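PDB 5VN6: taurine dioxygenase from Burkholderia ambifaria, which probably catalyses the iron- and 2-oxoglutarate-dependent oxygenation of taurine and here holds a magnesium ion. Local coordinates for residues I18-L23 with L45-L50; A109-A114 with A180-A185. One frame throughout, in Å; residues are numbered along the deposited sequence.

Contact 1 (I18-L23 with L45-L50); sequences IGAELL and LRHRVL
Ala20 lays its methyl over one face of the His47 imidazole, CB standing 4.0 Å from the ring centroid and 17° off the normal in a CH-pi contact displaced toward CG and CD2. CG of Arg46 sits over the centre of the opposite face, which sandwiches the ring between two aliphatic groups. Next to Ala20 along the chain, Gly19 N donates to His47 O over 2.9 Å, in the carbonyl plane; the bond from Val49 N to the same oxygen closes a gamma turn round Arg48, so two amides grip the carbonyl at the end of helix 34-47. The turn leads into strand 49-52, which runs parallel to strand 20-23 in the mixed sheet of this cupin-type fold, a beta-alpha-beta crossover joining the two. Ala20 N continues the pairing to Val49 O (3.2 Å), and Gly19 CA and Leu50 CA add C-H...O contacts to Val49 O and Ala20 O. Gly19 has positive phi (96°), where a beta carbon would jam against the preceding carbonyl oxygen. Ile18 swings CG1 away from its own amide (chi1 179°), which puts that atom 3.8 Å from Val49 CG1 and brings CD1 to Arg48 CB; the Arg48 guanidinium leads away to a salt bridge with Glu198. Further along, Leu22 and Leu50 meet branch to branch, CD1 to CD1 at 3.9 Å and CD2 to CD2 at 4.0 Å, beside Ile40.

Contact 2 (A109-A114 with A180-A185); sequences ASWRVA and AQYPDA
Chi1 of 47° tucks Trp111 CG between its own N and carbonyl carbon, while chi1 of -52° sets Tyr182 CG beside its backbone N, and the two rings meet edge-to-face. In this T-shaped pair the CZ3 corner of the indole enters over one face of the phenol, 3.7 Å from Tyr182 CG, with the planes at 69° and the six-membered ring centroids 5.1 Å apart. Gln181 CG lies over the opposite face. The contact joins the type I turn Ala109-Arg112, just after the metal ligands His106 and Asp108, to the loop leaving helix 172-181. Arg112 runs extended alongside Tyr182, its guanidinium nearly perpendicular to the phenol and with Trp111 CH2 over the centre of one face; NH1 comes within 3.7 Å of Tyr182 CE1. No direct hydrogen bond spans the segments. Two waters lie between, each placed to donate to Trp111 O and to Tyr182 O or Pro183 O respectively, though acceptors in reach outnumber protons. Ser110 OG bonds to His160 and Asn204, while Phe206 forms another edge-to-face pair with Trp111. Starting strand 185-192, the Ala185 methyl points toward the end of the turn, CB 3.5 Å from both Trp111 O and Arg112 O.

In the fold
From the N terminus, the chain passes through strand 10-13 into strand 20-23, runs through helices 27-32 and 34-47, and returns in strand 49-52; contact 1 closes this short, mostly helical excursion within the seven-stranded mixed sheet. Contact 2 opens later, in the loop between strands 87-91 and 118-125, and closes a span of 65 intervening residues at the exit of helix 172-181, tying the loop after His106 and Asp108 to the start of strand 185-192 in the four-stranded sheet. The two follow in series, neither nested nor crossed. The centres of contacts 1 and 2 are about 28 Å apart, on opposite sides of the chain's centre, and their nearest atoms are about 15 Å apart.

Contact 1 (I18-L23 with L45-L50)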
loop_
_atom_site.group_PDB
_atom_site.type_symbol
_atom_site.label_atom_id
_atom_site.label_comp_id
_atom_site.label_asym_id
_atom_site.label_seq_id
_atom_site.Cartn_x
_atom_site.Cartn_y
_atom_site.Cartn_z
ATOM N N ILE A 18 -8.115 8.613 -5.825
ATOM C CA ILE A 18 -6.931 9.273 -6.353
ATOM C C ILE A 18 -6.502 8.620 -7.656
ATOM O O ILE A 18 -6.514 7.387 -7.789
ATOM C CB ILE A 18 -5.773 9.259 -5.327
ATOM C CG1 ILE A 18 -4.529 9.938 -5.920
ATOM C CG2 ILE A 18 -5.432 7.827 -4.863
ATOM C CD1 ILE A 18 -3.461 10.306 -4.892
ATOM N N GLY A 19 -6.114 9.455 -8.620
ATOM C CA GLY A 19 -5.488 8.986 -9.842
ATOM C C GLY A 19 -6.457 8.811 -10.982
ATOM O O GLY A 19 -7.570 8.319 -10.778
ATOM N N ALA A 20 -6.039 9.216 -12.181
ATOM C CA ALA A 20 -6.810 8.987 -13.396
ATOM C C ALA A 20 -5.864 8.947 -14.586
ATOM O O ALA A 20 -4.867 9.676 -14.621
ATOM C CB ALA A 20 -7.863 10.073 -13.636
ATOM N N GLU A 21 -6.193 8.092 -15.557
ATOM C CA GLU A 21 -5.455 8.016 -16.806
ATOM C C GLU A 21 -6.125 8.910 -17.841
ATOM O O GLU A 21 -7.355 8.947 -17.954
ATOM C CB GLU A 21 -5.362 6.569 -17.333
ATOM C CG GLU A 21 -4.601 6.493 -18.663
ATOM C CD GLU A 21 -4.273 5.074 -19.145
ATOM O OE1 GLU A 21 -4.526 4.101 -18.408
ATOM O OE2 GLU A 21 -3.789 4.935 -20.298
ATOM N N LEU A 22 -5.304 9.639 -18.584
ATOM C CA LEU A 22 -5.763 10.474 -19.678
ATOM C C LEU A 22 -5.568 9.705 -20.974
ATOM O O LEU A 22 -4.458 9.254 -21.262
ATOM C CB LEU A 22 -4.975 11.786 -19.711
ATOM C CG LEU A 22 -5.060 12.671 -18.464
ATOM C CD1 LEU A 22 -4.460 14.047 -18.765
ATOM C CD2 LEU A 22 -6.499 12.800 -17.981
ATOM N N LEU A 23 -6.637 9.562 -21.751
ATOM C CA LEU A 23 -6.603 8.837 -23.013
ATOM C C LEU A 23 -6.925 9.779 -24.167
ATOM O O LEU A 23 -7.647 10.768 -24.005
ATOM C CB LEU A 23 -7.591 7.672 -23.007
ATOM C CG LEU A 23 -7.324 6.655 -21.888
ATOM C CD1 LEU A 23 -8.617 6.162 -21.334
ATOM C CD2 LEU A 23 -6.517 5.491 -22.425
ATOM N N LEU A 45 -5.916 18.914 -10.517
ATOM C CA LEU A 45 -6.367 19.393 -9.213
ATOM C C LEU A 45 -7.410 18.463 -8.595
ATOM O O LEU A 45 -7.441 18.290 -7.373
ATOM C CB LEU A 45 -6.937 20.808 -9.344
ATOM C CG LEU A 45 -5.928 21.928 -9.594
ATOM C CD1 LEU A 45 -6.653 23.257 -9.779
ATOM C CD2 LEU A 45 -4.908 22.020 -8.451
ATOM N N ARG A 46 -8.244 17.839 -9.415
ATOM C CA ARG A 46 -9.300 16.965 -8.900
ATOM C C ARG A 46 -8.792 15.561 -8.552
ATOM O O ARG A 46 -9.252 14.958 -7.578
ATOM C CB ARG A 46 -10.434 16.903 -9.923
ATOM C CG ARG A 46 -11.392 15.744 -9.816
ATOM C CD ARG A 46 -12.344 15.782 -11.011
ATOM N NE ARG A 46 -12.928 17.118 -11.162
ATOM C CZ ARG A 46 -13.287 17.664 -12.322
ATOM N NH1 ARG A 46 -13.122 16.996 -13.457
ATOM N NH2 ARG A 46 -13.808 18.886 -12.348
ATOM N N HIS A 47 -7.870 15.011 -9.340
ATOM C CA HIS A 47 -7.476 13.611 -9.227
ATOM C C HIS A 47 -6.092 13.419 -8.632
ATOM O O HIS A 47 -5.653 12.266 -8.458
ATOM C CB HIS A 47 -7.543 12.945 -10.608
ATOM C CG HIS A 47 -8.933 12.852 -11.161
ATOM N ND1 HIS A 47 -9.921 12.099 -10.561
ATOM C CD2 HIS A 47 -9.504 13.427 -12.246
ATOM C CE1 HIS A 47 -11.040 12.206 -11.259
ATOM N NE2 HIS A 47 -10.813 13.008 -12.284
ATOM N N ARG A 48 -5.405 14.518 -8.305
ATOM C CA ARG A 48 -4.122 14.561 -7.595
ATOM C C ARG A 48 -2.939 14.079 -8.434
ATOM O O ARG A 48 -1.847 14.663 -8.358
ATOM C CB ARG A 48 -4.190 13.759 -6.289
ATOM C CG ARG A 48 -5.486 13.908 -5.472
ATOM C CD ARG A 48 -5.868 15.335 -5.214
ATOM N NE ARG A 48 -7.127 15.439 -4.488
ATOM C CZ ARG A 48 -7.629 16.586 -4.038
ATOM N NH1 ARG A 48 -6.964 17.711 -4.238
ATOM N NH2 ARG A 48 -8.777 16.606 -3.375
ATOM N N VAL A 49 -3.123 13.017 -9.221
ATOM C CA VAL A 49 -2.063 12.474 -10.067
ATOM C C VAL A 49 -2.690 11.979 -11.365
ATOM O O VAL A 49 -3.727 11.309 -11.343
ATOM C CB VAL A 49 -1.266 11.348 -9.360
ATOM C CG1 VAL A 49 -2.168 10.195 -8.916
ATOM C CG2 VAL A 49 -0.118 10.824 -10.275
ATOM N N LEU A 50 -2.067 12.323 -12.498
ATOM C CA LEU A 50 -2.550 11.946 -13.821
ATOM C C LEU A 50 -1.522 11.054 -14.505
ATOM O O LEU A 50 -0.317 11.278 -14.378
ATOM C CB LEU A 50 -2.837 13.183 -14.699
ATOM C CG LEU A 50 -3.899 14.181 -14.225
ATOM C CD1 LEU A 50 -3.909 15.441 -15.115
ATOM C CD2 LEU A 50 -5.289 13.525 -14.185
HETATM O O HOH W 1 -9.544 9.112 -8.797
#

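Contact 2 (A109-A114 with A180-A185)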
loop_
_atom_site.group_PDB
_atom_site.type_symbol
_atom_site.label_atom_id
_atom_site.label_comp_id
_atom_site.label_asym_id
_atom_site.label_seq_id
_atom_site.Cartn_x
_atom_site.Cartn_y
_atom_site.Cartn_z
ATOM N N ALA A 109 10.591 16.931 -1.219
ATOM C CA ALA A 109 11.356 18.078 -0.733
ATOM C C ALA A 109 10.550 18.957 0.221
ATOM O O ALA A 109 10.651 20.184 0.196
ATOM C CB ALA A 109 11.898 18.914 -1.897
ATOM N N SER A 110 9.732 18.331 1.067
ATOM C CA SER A 110 9.078 19.099 2.117
ATOM C C SER A 110 10.076 19.622 3.146
ATOM O O SER A 110 9.697 20.434 4.001
ATOM C CB SER A 110 7.986 18.237 2.782
ATOM O OG SER A 110 8.564 17.195 3.551
ATOM N N TRP A 111 11.335 19.146 3.110
ATOM C CA TRP A 111 12.397 19.700 3.943
ATOM C C TRP A 111 12.874 21.059 3.440
ATOM O O TRP A 111 13.781 21.631 4.049
ATOM C CB TRP A 111 13.598 18.742 4.005
ATOM C CG TRP A 111 14.008 18.213 2.654
ATOM C CD1 TRP A 111 13.641 17.015 2.095
ATOM C CD2 TRP A 111 14.853 18.860 1.690
ATOM N NE1 TRP A 111 14.204 16.881 0.848
ATOM C CE2 TRP A 111 14.948 17.998 0.572
ATOM C CE3 TRP A 111 15.546 20.083 1.664
ATOM C CZ2 TRP A 111 15.700 18.320 -0.563
ATOM C CZ3 TRP A 111 16.291 20.403 0.529
ATOM C CH2 TRP A 111 16.354 19.527 -0.573
ATOM N N ARG A 112 12.314 21.559 2.341
ATOM C CA ARG A 112 12.629 22.879 1.815
ATOM C C ARG A 112 11.663 23.903 2.377
ATOM O O ARG A 112 10.533 23.584 2.744
ATOM C CB ARG A 112 12.524 22.921 0.286
ATOM C CG ARG A 112 13.559 22.160 -0.499
ATOM C CD ARG A 112 13.483 22.603 -1.960
ATOM N NE ARG A 112 14.229 21.747 -2.870
ATOM C CZ ARG A 112 15.495 21.962 -3.223
ATOM N NH1 ARG A 112 16.154 23.011 -2.745
ATOM N NH2 ARG A 112 16.106 21.132 -4.059
ATOM N N VAL A 113 12.110 25.157 2.383
ATOM C CA VAL A 113 11.242 26.270 2.751
ATOM C C VAL A 113 10.055 26.369 1.798
ATOM O O VAL A 113 8.923 26.652 2.214
ATOM C CB VAL A 113 12.065 27.573 2.768
ATOM C CG1 VAL A 113 11.171 28.773 2.963
ATOM C CG2 VAL A 113 13.117 27.503 3.872
ATOM N N ALA A 114 10.293 26.144 0.511
ATOM C CA ALA A 114 9.249 26.191 -0.510
ATOM C C ALA A 114 9.320 24.878 -1.269
ATOM O O ALA A 114 10.040 24.760 -2.272
ATOM C CB ALA A 114 9.423 27.399 -1.433
ATOM N N ALA A 180 23.465 23.069 7.254
ATOM C CA ALA A 180 23.636 24.513 7.147
ATOM C C ALA A 180 23.085 25.023 5.824
ATOM O O ALA A 180 22.478 26.095 5.764
ATOM C CB ALA A 180 25.112 24.889 7.305
ATOM N N GLN A 181 23.284 24.259 4.752
ATOM C CA GLN A 181 22.749 24.638 3.450
ATOM C C GLN A 181 21.219 24.634 3.445
ATOM O O GLN A 181 20.600 25.512 2.835
ATOM C CB GLN A 181 23.318 23.699 2.390
ATOM C CG GLN A 181 22.927 23.992 0.970
ATOM C CD GLN A 181 23.590 23.027 0.005
ATOM O OE1 GLN A 181 24.267 22.087 0.420
ATOM N NE2 GLN A 181 23.395 23.253 -1.288
ATOM N N TYR A 182 20.582 23.642 4.089
ATOM C CA TYR A 182 19.116 23.546 4.135
ATOM C C TYR A 182 18.620 23.336 5.561
ATOM O O TYR A 182 18.327 22.196 5.953
ATOM C CB TYR A 182 18.587 22.415 3.245
ATOM C CG TYR A 182 19.079 22.449 1.818
ATOM C CD1 TYR A 182 18.526 23.332 0.897
ATOM C CD2 TYR A 182 20.074 21.585 1.386
ATOM C CE1 TYR A 182 18.978 23.376 -0.416
ATOM C CE2 TYR A 182 20.518 21.604 0.075
ATOM C CZ TYR A 182 19.974 22.507 -0.823
ATOM O OH TYR A 182 20.421 22.530 -2.126
ATOM N N PRO A 183 18.470 24.412 6.348
ATOM C CA PRO A 183 17.957 24.257 7.723
ATOM C C PRO A 183 16.585 23.579 7.752
ATOM O O PRO A 183 15.751 23.794 6.868
ATOM C CB PRO A 183 17.887 25.700 8.239
ATOM C CG PRO A 183 18.856 26.471 7.382
ATOM C CD PRO A 183 18.792 25.815 6.027
ATOM N N ASP A 184 16.365 22.745 8.778
ATOM C CA ASP A 184 15.117 21.996 8.915
ATOM C C ASP A 184 13.920 22.935 8.807
ATOM O O ASP A 184 13.758 23.843 9.625
ATOM C CB ASP A 184 15.069 21.256 10.260
ATOM C CG ASP A 184 16.287 20.359 10.513
ATOM O OD1 ASP A 184 16.232 19.573 11.480
ATOM O OD2 ASP A 184 17.306 20.449 9.792
ATOM N N ALA A 185 13.069 22.706 7.808
ATOM C CA ALA A 185 11.979 23.622 7.508
ATOM C C ALA A 185 10.761 23.309 8.370
ATOM O O ALA A 185 10.319 22.156 8.457
ATOM C CB ALA A 185 11.616 23.555 6.022
HETATM O O HOH W 2 15.863 20.624 5.882
HETATM O O HOH W 3 15.563 23.566 4.109
#